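Local coordinates for niemann-Pick type C2 protein (Camponotus japonicus, PDB 3WEB) that binds oleic acid and probably carries such hydrophobic lipids, a lipid-carrier role linked to chemical communication in worker ants, at residues 14-19 against 38-43; 49-54 against 83-88. All blocks are in the same frame, centred on the assembly; numbering follows the deposited sequence.

Contact 1 (14-19 against 38-43); sequences SDIIIS and VSMKFT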
ATOM      1  N   SER A  14      -4.916  -1.235 -10.227  1.00 15.56           N
ATOM      2  CA  SER A  14      -4.404  -1.622 -11.533  1.00 17.08           C
ATOM      3  C   SER A  14      -2.889  -1.683 -11.598  1.00 17.64           C
ATOM      4  O   SER A  14      -2.334  -2.471 -12.361  1.00 19.36           O
ATOM      5  CB  SER A  14      -4.902  -0.661 -12.613  1.00 17.21           C
ATOM      6  OG  SER A  14      -4.255   0.592 -12.495  1.00 17.80           O
ATOM      7  N   ASP A  15      -2.229  -0.814 -10.841  1.00 18.17           N
ATOM      8  CA  ASP A  15      -0.780  -0.726 -10.875  1.00 19.03           C
ATOM      9  C   ASP A  15      -0.147  -0.215  -9.601  1.00 17.39           C
ATOM     10  O   ASP A  15      -0.574   0.798  -9.047  1.00 18.08           O
ATOM     11  CB  ASP A  15      -0.351   0.153 -12.034  1.00 20.90           C
ATOM     12  CG  ASP A  15       0.446  -0.601 -13.046  1.00 24.32           C
ATOM     13  OD1 ASP A  15       1.575  -1.008 -12.696  1.00 25.46           O
ATOM     14  OD2 ASP A  15      -0.050  -0.783 -14.178  1.00 26.46           O
ATOM     15  N   ILE A  16       0.884  -0.923  -9.152  1.00 15.69           N
ATOM     16  CA  ILE A  16       1.688  -0.497  -8.009  1.00 14.89           C
ATOM     17  C   ILE A  16       3.107  -0.257  -8.497  1.00 14.75           C
ATOM     18  O   ILE A  16       3.655  -1.092  -9.212  1.00 14.21           O
ATOM     19  CB  ILE A  16       1.735  -1.573  -6.901  1.00 14.84           C
ATOM     20  CG1 ILE A  16       0.338  -2.145  -6.610  1.00 15.07           C
ATOM     21  CG2 ILE A  16       2.413  -1.039  -5.642  1.00 14.33           C
ATOM     22  CD1 ILE A  16      -0.646  -1.169  -5.994  1.00 15.19           C
ATOM     23  N   ILE A  17       3.688   0.885  -8.130  1.00 14.85           N
ATOM     24  CA  ILE A  17       5.090   1.169  -8.432  1.00 15.44           C
ATOM     25  C   ILE A  17       5.817   1.496  -7.138  1.00 15.20           C
ATOM     26  O   ILE A  17       5.389   2.365  -6.383  1.00 15.31           O
ATOM     27  CB  ILE A  17       5.265   2.343  -9.421  1.00 16.72           C
ATOM     28  CG1 ILE A  17       4.483   2.086 -10.710  1.00 17.57           C
ATOM     29  CG2 ILE A  17       6.739   2.601  -9.714  1.00 17.41           C
ATOM     30  CD1 ILE A  17       4.315   3.317 -11.584  1.00 18.43           C
ATOM     31  N   ILE A  18       6.906   0.779  -6.886  1.00 14.81           N
ATOM     32  CA  ILE A  18       7.775   1.068  -5.751  1.00 14.68           C
ATOM     33  C   ILE A  18       9.144   1.401  -6.330  1.00 14.73           C
ATOM     34  O   ILE A  18       9.721   0.594  -7.055  1.00 14.77           O
ATOM     35  CB  ILE A  18       7.857  -0.107  -4.759  1.00 14.74           C
ATOM     36  CG1 ILE A  18       6.459  -0.440  -4.211  1.00 14.97           C
ATOM     37  CG2 ILE A  18       8.802   0.240  -3.609  1.00 15.02           C
ATOM     38  CD1 ILE A  18       6.414  -1.651  -3.297  1.00 14.63           C
ATOM     39  N   SER A  19       9.648   2.585  -5.999  1.00 15.08           N
ATOM     40  CA  SER A  19      10.845   3.154  -6.640  1.00 15.09           C
ATOM     41  C   SER A  19      12.089   2.286  -6.538  1.00 15.25           C
ATOM     42  O   SER A  19      12.929   2.310  -7.433  1.00 15.82           O
ATOM     43  CB  SER A  19      11.148   4.549  -6.083  1.00 15.70           C
ATOM     44  OG  SER A  19      11.443   4.487  -4.699  1.00 16.62           O
ATOM     45  N   VAL A  38       6.291   5.322  -3.391  1.00 16.32           N
ATOM     46  CA  VAL A  38       5.296   4.290  -3.697  1.00 15.61           C
ATOM     47  C   VAL A  38       4.115   4.956  -4.381  1.00 14.81           C
ATOM     48  O   VAL A  38       3.663   6.013  -3.939  1.00 14.05           O
ATOM     49  CB  VAL A  38       4.805   3.557  -2.432  1.00 15.28           C
ATOM     50  CG1 VAL A  38       3.740   2.513  -2.776  1.00 15.45           C
ATOM     51  CG2 VAL A  38       5.968   2.907  -1.696  1.00 15.53           C
ATOM     52  N   SER A  39       3.643   4.348  -5.466  1.00 14.18           N
ATOM     53  CA  SER A  39       2.445   4.801  -6.167  1.00 14.80           C
ATOM     54  C   SER A  39       1.459   3.644  -6.313  1.00 13.65           C
ATOM     55  O   SER A  39       1.864   2.510  -6.568  1.00 13.81           O
ATOM     56  CB  SER A  39       2.803   5.335  -7.565  1.00 15.39           C
ATOM     57  OG  SER A  39       1.631   5.578  -8.333  1.00 18.91           O
ATOM     58  N   MET A  40       0.168   3.930  -6.149  1.00 12.97           N
ATOM     59  CA  MET A  40      -0.878   2.954  -6.473  1.00 12.47           C
ATOM     60  C   MET A  40      -1.979   3.607  -7.291  1.00 11.87           C
ATOM     61  O   MET A  40      -2.524   4.623  -6.871  1.00 12.07           O
ATOM     62  CB  MET A  40      -1.488   2.342  -5.205  1.00 12.52           C
ATOM     63  CG  MET A  40      -2.768   1.555  -5.474  1.00 12.72           C
ATOM     64  SD  MET A  40      -3.374   0.557  -4.091  1.00 13.19           S
ATOM     65  CE  MET A  40      -3.930   1.842  -2.982  1.00 12.55           C
ATOM     66  N   LYS A  41      -2.284   3.021  -8.451  1.00 11.92           N
ATOM     67  CA  LYS A  41      -3.458   3.413  -9.238  1.00 11.68           C
ATOM     68  C   LYS A  41      -4.608   2.493  -8.881  1.00 11.37           C
ATOM     69  O   LYS A  41      -4.490   1.268  -8.989  1.00 10.95           O
ATOM     70  CB  LYS A  41      -3.179   3.328 -10.736  1.00 12.25           C
ATOM     71  CG  LYS A  41      -2.016   4.192 -11.194  1.00 13.50           C
ATOM     72  CD  LYS A  41      -1.736   3.951 -12.665  1.00 14.18           C
ATOM     73  CE  LYS A  41      -0.417   4.577 -13.077  1.00 16.24           C
ATOM     74  NZ  LYS A  41      -0.180   4.372 -14.533  1.00 17.54           N
ATOM     75  N   PHE A  42      -5.706   3.089  -8.429  1.00 10.56           N
ATOM     76  CA  PHE A  42      -6.838   2.303  -7.959  1.00 10.55           C
ATOM     77  C   PHE A  42      -8.181   2.950  -8.281  1.00 10.56           C
ATOM     78  O   PHE A  42      -8.266   4.153  -8.545  1.00 10.35           O
ATOM     79  CB  PHE A  42      -6.699   1.986  -6.458  1.00 10.59           C
ATOM     80  CG  PHE A  42      -6.925   3.165  -5.547  1.00 10.75           C
ATOM     81  CD1 PHE A  42      -5.955   4.165  -5.410  1.00 10.74           C
ATOM     82  CD2 PHE A  42      -8.096   3.263  -4.802  1.00 10.58           C
ATOM     83  CE1 PHE A  42      -6.155   5.245  -4.560  1.00 11.00           C
ATOM     84  CE2 PHE A  42      -8.300   4.338  -3.942  1.00 10.90           C
ATOM     85  CZ  PHE A  42      -7.336   5.333  -3.829  1.00 10.65           C
ATOM     86  N   THR A  43      -9.219   2.127  -8.239  1.00 10.65           N
ATOM     87  CA  THR A  43     -10.570   2.540  -8.578  1.00 11.39           C
ATOM     88  C   THR A  43     -11.576   1.973  -7.571  1.00 11.56           C
ATOM     89  O   THR A  43     -11.750   0.751  -7.501  1.00 11.54           O
ATOM     90  CB  THR A  43     -10.974   2.033  -9.982  1.00 11.89           C
ATOM     91  OG1 THR A  43      -9.975   2.390 -10.947  1.00 12.07           O
ATOM     92  CG2 THR A  43     -12.306   2.630 -10.402  1.00 11.91           C
TER
HETATM   93  O   HOH W   1       1.253   3.418  -9.967  1.00 23.73           O
HETATM   94  O   HOH W   2       0.074   1.822 -15.119  1.00 35.68           O
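Strands 14-18 and 38-43 run antiparallel at 177° with their axes 4.7 Å apart. Asp15 pairs with Lys41 and Ile17 with Ser39 as hydrogen-bonded pairs, while Ile16-Met40 and Ile18-Val38 are non-hydrogen-bonded. A classic beta bulge interrupts the pairing: Ser14 and Asp15 both face Lys41, which accepts from Ser14 N through its O (2.8 Å) and donates through its N to Asp15 O (2.9 Å). The ladder goes on from Thr43 to Lys12. On the inward face, CD1 of Ile16 swings toward Met40, chi2 -67°, and touches Met40 CG at 3.5 Å, tighter than a usual carbon contact. The two side chains lie side by side, and the same methyl also reaches Met40 CB and SD. Ile18 and Val38 meet more loosely, Ile18 CG1 to Val38 CG2 at 4.2 Å, and both touch the bound oleic acid. On the opposite face Lys41, extended beyond CG, runs alongside Asp15, its CD 4.1 Å from Asp15 CB; the charged ends stay apart and are bridged by a water that accepts from Lys41 NZ at 2.6 Å and donates weakly to Asp15 OD2. A second water donates to Ser39 OG (2.7 Å) and weakly to Asp15 O. Ser14 OG sits beside Lys41 CB but bonds to Glu90, as Ser39 OG does to Glu92 on the next strand. This is an antiparallel strand pair in one sheet of the immunoglobulin-like beta-sandwich of the ML domain, apolar on the Ile16, Ile18, Val38 and Met40 face and mostly polar, with Ile17 among them, on the other; through Ile18 and Val38 its inner face forms part of the oleic acid site.

Contact 2 (49-54 against 83-88); sequences KNVEAK and CPLKKD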
ATOM      1  N   LYS A  49     -16.252   8.156   1.248  1.00 15.74           N
ATOM      2  CA  LYS A  49     -16.186   9.400   2.011  1.00 16.40           C
ATOM      3  C   LYS A  49     -14.858   9.629   2.719  1.00 15.42           C
ATOM      4  O   LYS A  49     -14.407  10.766   2.839  1.00 15.98           O
ATOM      5  CB  LYS A  49     -17.338   9.483   3.014  1.00 18.51           C
ATOM      6  CG  LYS A  49     -18.662   9.868   2.371  1.00 21.00           C
ATOM      7  CD  LYS A  49     -19.770  10.036   3.400  1.00 23.38           C
ATOM      8  CE  LYS A  49     -19.483  11.152   4.394  1.00 24.97           C
ATOM      9  NZ  LYS A  49     -20.546  11.235   5.431  1.00 27.55           N
ATOM     10  N   ASN A  50     -14.245   8.553   3.200  1.00 14.94           N
ATOM     11  CA  ASN A  50     -12.953   8.621   3.880  1.00 14.86           C
ATOM     12  C   ASN A  50     -12.177   7.328   3.661  1.00 14.52           C
ATOM     13  O   ASN A  50     -12.774   6.257   3.518  1.00 14.53           O
ATOM     14  CB  ASN A  50     -13.139   8.874   5.382  1.00 15.34           C
ATOM     15  CG  ASN A  50     -11.851   9.268   6.079  1.00 15.93           C
ATOM     16  OD1 ASN A  50     -11.110  10.136   5.614  1.00 16.29           O
ATOM     17  ND2 ASN A  50     -11.590   8.645   7.223  1.00 16.49           N
ATOM     18  N   VAL A  51     -10.850   7.433   3.641  1.00 14.26           N
ATOM     19  CA  VAL A  51      -9.987   6.267   3.437  1.00 14.61           C
ATOM     20  C   VAL A  51      -9.052   6.084   4.634  1.00 15.05           C
ATOM     21  O   VAL A  51      -8.394   7.031   5.055  1.00 16.03           O
ATOM     22  CB  VAL A  51      -9.145   6.388   2.142  1.00 14.62           C
ATOM     23  CG1 VAL A  51      -8.292   5.139   1.923  1.00 14.37           C
ATOM     24  CG2 VAL A  51     -10.039   6.626   0.934  1.00 14.35           C
ATOM     25  N   GLU A  52      -8.992   4.867   5.163  1.00 15.20           N
ATOM     26  CA  GLU A  52      -8.014   4.515   6.201  1.00 15.92           C
ATOM     27  C   GLU A  52      -7.144   3.371   5.693  1.00 15.13           C
ATOM     28  O   GLU A  52      -7.656   2.302   5.352  1.00 14.83           O
ATOM     29  CB  GLU A  52      -8.697   4.089   7.507  1.00 17.41           C
ATOM     30  CG  GLU A  52      -9.416   5.203   8.257  1.00 19.80           C
ATOM     31  CD  GLU A  52     -10.048   4.718   9.555  1.00 21.52           C
ATOM     32  OE1 GLU A  52      -9.301   4.436  10.518  1.00 23.62           O
ATOM     33  OE2 GLU A  52     -11.294   4.631   9.627  1.00 22.36           O
ATOM     34  N   ALA A  53      -5.837   3.602   5.635  1.00 14.79           N
ATOM     35  CA  ALA A  53      -4.901   2.572   5.194  1.00 14.60           C
ATOM     36  C   ALA A  53      -4.458   1.670   6.346  1.00 14.89           C
ATOM     37  O   ALA A  53      -4.416   2.088   7.505  1.00 14.87           O
ATOM     38  CB  ALA A  53      -3.692   3.190   4.515  1.00 14.35           C
ATOM     39  N   LYS A  54      -4.133   0.428   5.994  1.00 15.28           N
ATOM     40  CA  LYS A  54      -3.690  -0.594   6.936  1.00 16.46           C
ATOM     41  C   LYS A  54      -2.529  -1.353   6.312  1.00 16.47           C
ATOM     42  O   LYS A  54      -2.547  -1.660   5.117  1.00 16.17           O
ATOM     43  CB  LYS A  54      -4.821  -1.590   7.220  1.00 16.81           C
ATOM     44  CG  LYS A  54      -6.112  -0.976   7.739  1.00 18.56           C
ATOM     45  CD  LYS A  54      -5.946  -0.503   9.168  1.00 19.95           C
ATOM     46  CE  LYS A  54      -7.277  -0.081   9.756  1.00 20.77           C
ATOM     47  NZ  LYS A  54      -7.070   0.374  11.159  1.00 21.29           N
ATOM     48  N   CYS A  83     -10.672  13.185  -0.912  1.00 16.70           N
ATOM     49  CA  CYS A  83     -12.011  12.648  -0.699  1.00 16.71           C
ATOM     50  C   CYS A  83     -13.073  13.740  -0.917  1.00 16.13           C
ATOM     51  O   CYS A  83     -12.776  14.923  -0.774  1.00 15.93           O
ATOM     52  CB  CYS A  83     -12.115  12.098   0.726  1.00 17.56           C
ATOM     53  SG  CYS A  83     -11.522  10.399   0.926  1.00 19.39           S
ATOM     54  N   PRO A  84     -14.313  13.350  -1.269  1.00 15.69           N
ATOM     55  CA  PRO A  84     -14.777  11.976  -1.486  1.00 15.39           C
ATOM     56  C   PRO A  84     -14.286  11.384  -2.810  1.00 15.13           C
ATOM     57  O   PRO A  84     -14.078  12.113  -3.785  1.00 15.42           O
ATOM     58  CB  PRO A  84     -16.300  12.119  -1.482  1.00 15.59           C
ATOM     59  CG  PRO A  84     -16.549  13.502  -1.972  1.00 15.56           C
ATOM     60  CD  PRO A  84     -15.405  14.332  -1.455  1.00 15.62           C
ATOM     61  N   LEU A  85     -14.098  10.068  -2.831  1.00 14.57           N
ATOM     62  CA  LEU A  85     -13.722   9.369  -4.054  1.00 14.71           C
ATOM     63  C   LEU A  85     -14.971   9.069  -4.849  1.00 15.12           C
ATOM     64  O   LEU A  85     -15.978   8.604  -4.300  1.00 15.15           O
ATOM     65  CB  LEU A  85     -12.994   8.059  -3.743  1.00 14.36           C
ATOM     66  CG  LEU A  85     -11.900   8.034  -2.669  1.00 14.10           C
ATOM     67  CD1 LEU A  85     -11.259   6.649  -2.624  1.00 14.02           C
ATOM     68  CD2 LEU A  85     -10.849   9.113  -2.886  1.00 14.18           C
ATOM     69  N   LYS A  86     -14.910   9.362  -6.139  1.00 15.44           N
ATOM     70  CA  LYS A  86     -16.025   9.076  -7.028  1.00 15.85           C
ATOM     71  C   LYS A  86     -15.981   7.638  -7.533  1.00 15.71           C
ATOM     72  O   LYS A  86     -14.941   7.142  -7.979  1.00 14.70           O
ATOM     73  CB  LYS A  86     -16.024  10.036  -8.216  1.00 17.06           C
ATOM     74  CG  LYS A  86     -16.198  11.503  -7.857  1.00 18.62           C
ATOM     75  CD  LYS A  86     -16.234  12.301  -9.144  1.00 20.45           C
ATOM     76  CE  LYS A  86     -16.675  13.733  -8.910  1.00 21.15           C
ATOM     77  NZ  LYS A  86     -16.385  14.508 -10.140  1.00 22.75           N
ATOM     78  N   LYS A  87     -17.137   6.987  -7.477  1.00 15.86           N
ATOM     79  CA  LYS A  87     -17.343   5.663  -8.044  1.00 16.27           C
ATOM     80  C   LYS A  87     -16.760   5.564  -9.463  1.00 16.05           C
ATOM     81  O   LYS A  87     -16.959   6.468 -10.282  1.00 15.37           O
ATOM     82  CB  LYS A  87     -18.855   5.390  -8.059  1.00 17.91           C
ATOM     83  CG  LYS A  87     -19.297   4.113  -8.738  1.00 19.94           C
ATOM     84  CD  LYS A  87     -20.805   4.125  -8.915  1.00 21.60           C
ATOM     85  CE  LYS A  87     -21.263   2.913  -9.696  1.00 23.37           C
ATOM     86  NZ  LYS A  87     -21.214   1.696  -8.844  1.00 24.41           N
ATOM     87  N   ASP A  88     -16.013   4.487  -9.722  1.00 15.18           N
ATOM     88  CA  ASP A  88     -15.549   4.112 -11.069  1.00 15.43           C
ATOM     89  C   ASP A  88     -14.483   5.007 -11.692  1.00 14.46           C
ATOM     90  O   ASP A  88     -14.166   4.869 -12.877  1.00 15.19           O
ATOM     91  CB  ASP A  88     -16.733   3.968 -12.041  1.00 16.55           C
ATOM     92  CG  ASP A  88     -17.656   2.833 -11.667  1.00 17.87           C
ATOM     93  OD1 ASP A  88     -17.199   1.892 -10.998  1.00 18.30           O
ATOM     94  OD2 ASP A  88     -18.844   2.875 -12.048  1.00 19.71           O
TER
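Cys83 stands over one face of the Lys49-Asn50 peptide: its CB is 3.4 Å from Lys49 O and its SG 3.5 Å from the same oxygen, both well off the carbonyl plane, so these are van der Waals contacts with the carbonyl face. Pro84 follows a cis peptide bond and comes up on that same side, where the CB corner of its puckered ring lies 4.4 Å from Lys49 CA. The sulfur continues along the backbone to sit 3.7 Å from Asn50 CA. With SG beside its own backbone N (chi1 -85°), Cys83 turns the sulfur in toward 49-51, and a disulfide to Cys74 fixes it there. The Lys49 side chain leads off from 83-88. Val51 is directed toward 83-88 instead. Its CG2 methyl is the meeting point of the apolar part, 4.1 Å from Cys83 SG and 3.8 Å from Leu85 CD1. Val51 and Leu85 cross at about a right angle, so that single methyls meet rather than whole branches. Polar bonding runs to other neighbours: Asn50 ND2 is hydrogen-bonded to Glu72, and both Lys49 N and Asn50 N donate to the Glu117 carboxylate. The loop thus lies against residues 49-51, leading into strand 51-59. Beneath it, Val51 packs on Phe114 of strand 107-116, while Leu85 rests on Phe42 and Pro44 of strand 34-44, so the loop packs between residues of both sheets near this end of the sandwich.

In the fold
Contact 1 belongs to the body of the sandwich, its centre about 8 Å from the centre of the chain; contact 2 lies toward one end, about 14 Å out. Both are partly buried, with five of nine touching residues buried in contact 1 and two of six in contact 2. The first pairs neighbouring strands of the three-stranded sheet by a backbone ladder broken by a bulge; the second fastens a loop onto the opposing sheet through van der Waals contacts and a disulfide-bound sulfur, with Val51 about 11 Å from the ligand. They touch at two places near the C-terminal end of strand 34-44: Thr43 CG2 on Asp88 C at 3.5 Å and Phe42 CE2 on Leu85 CD1 at 4.0 Å.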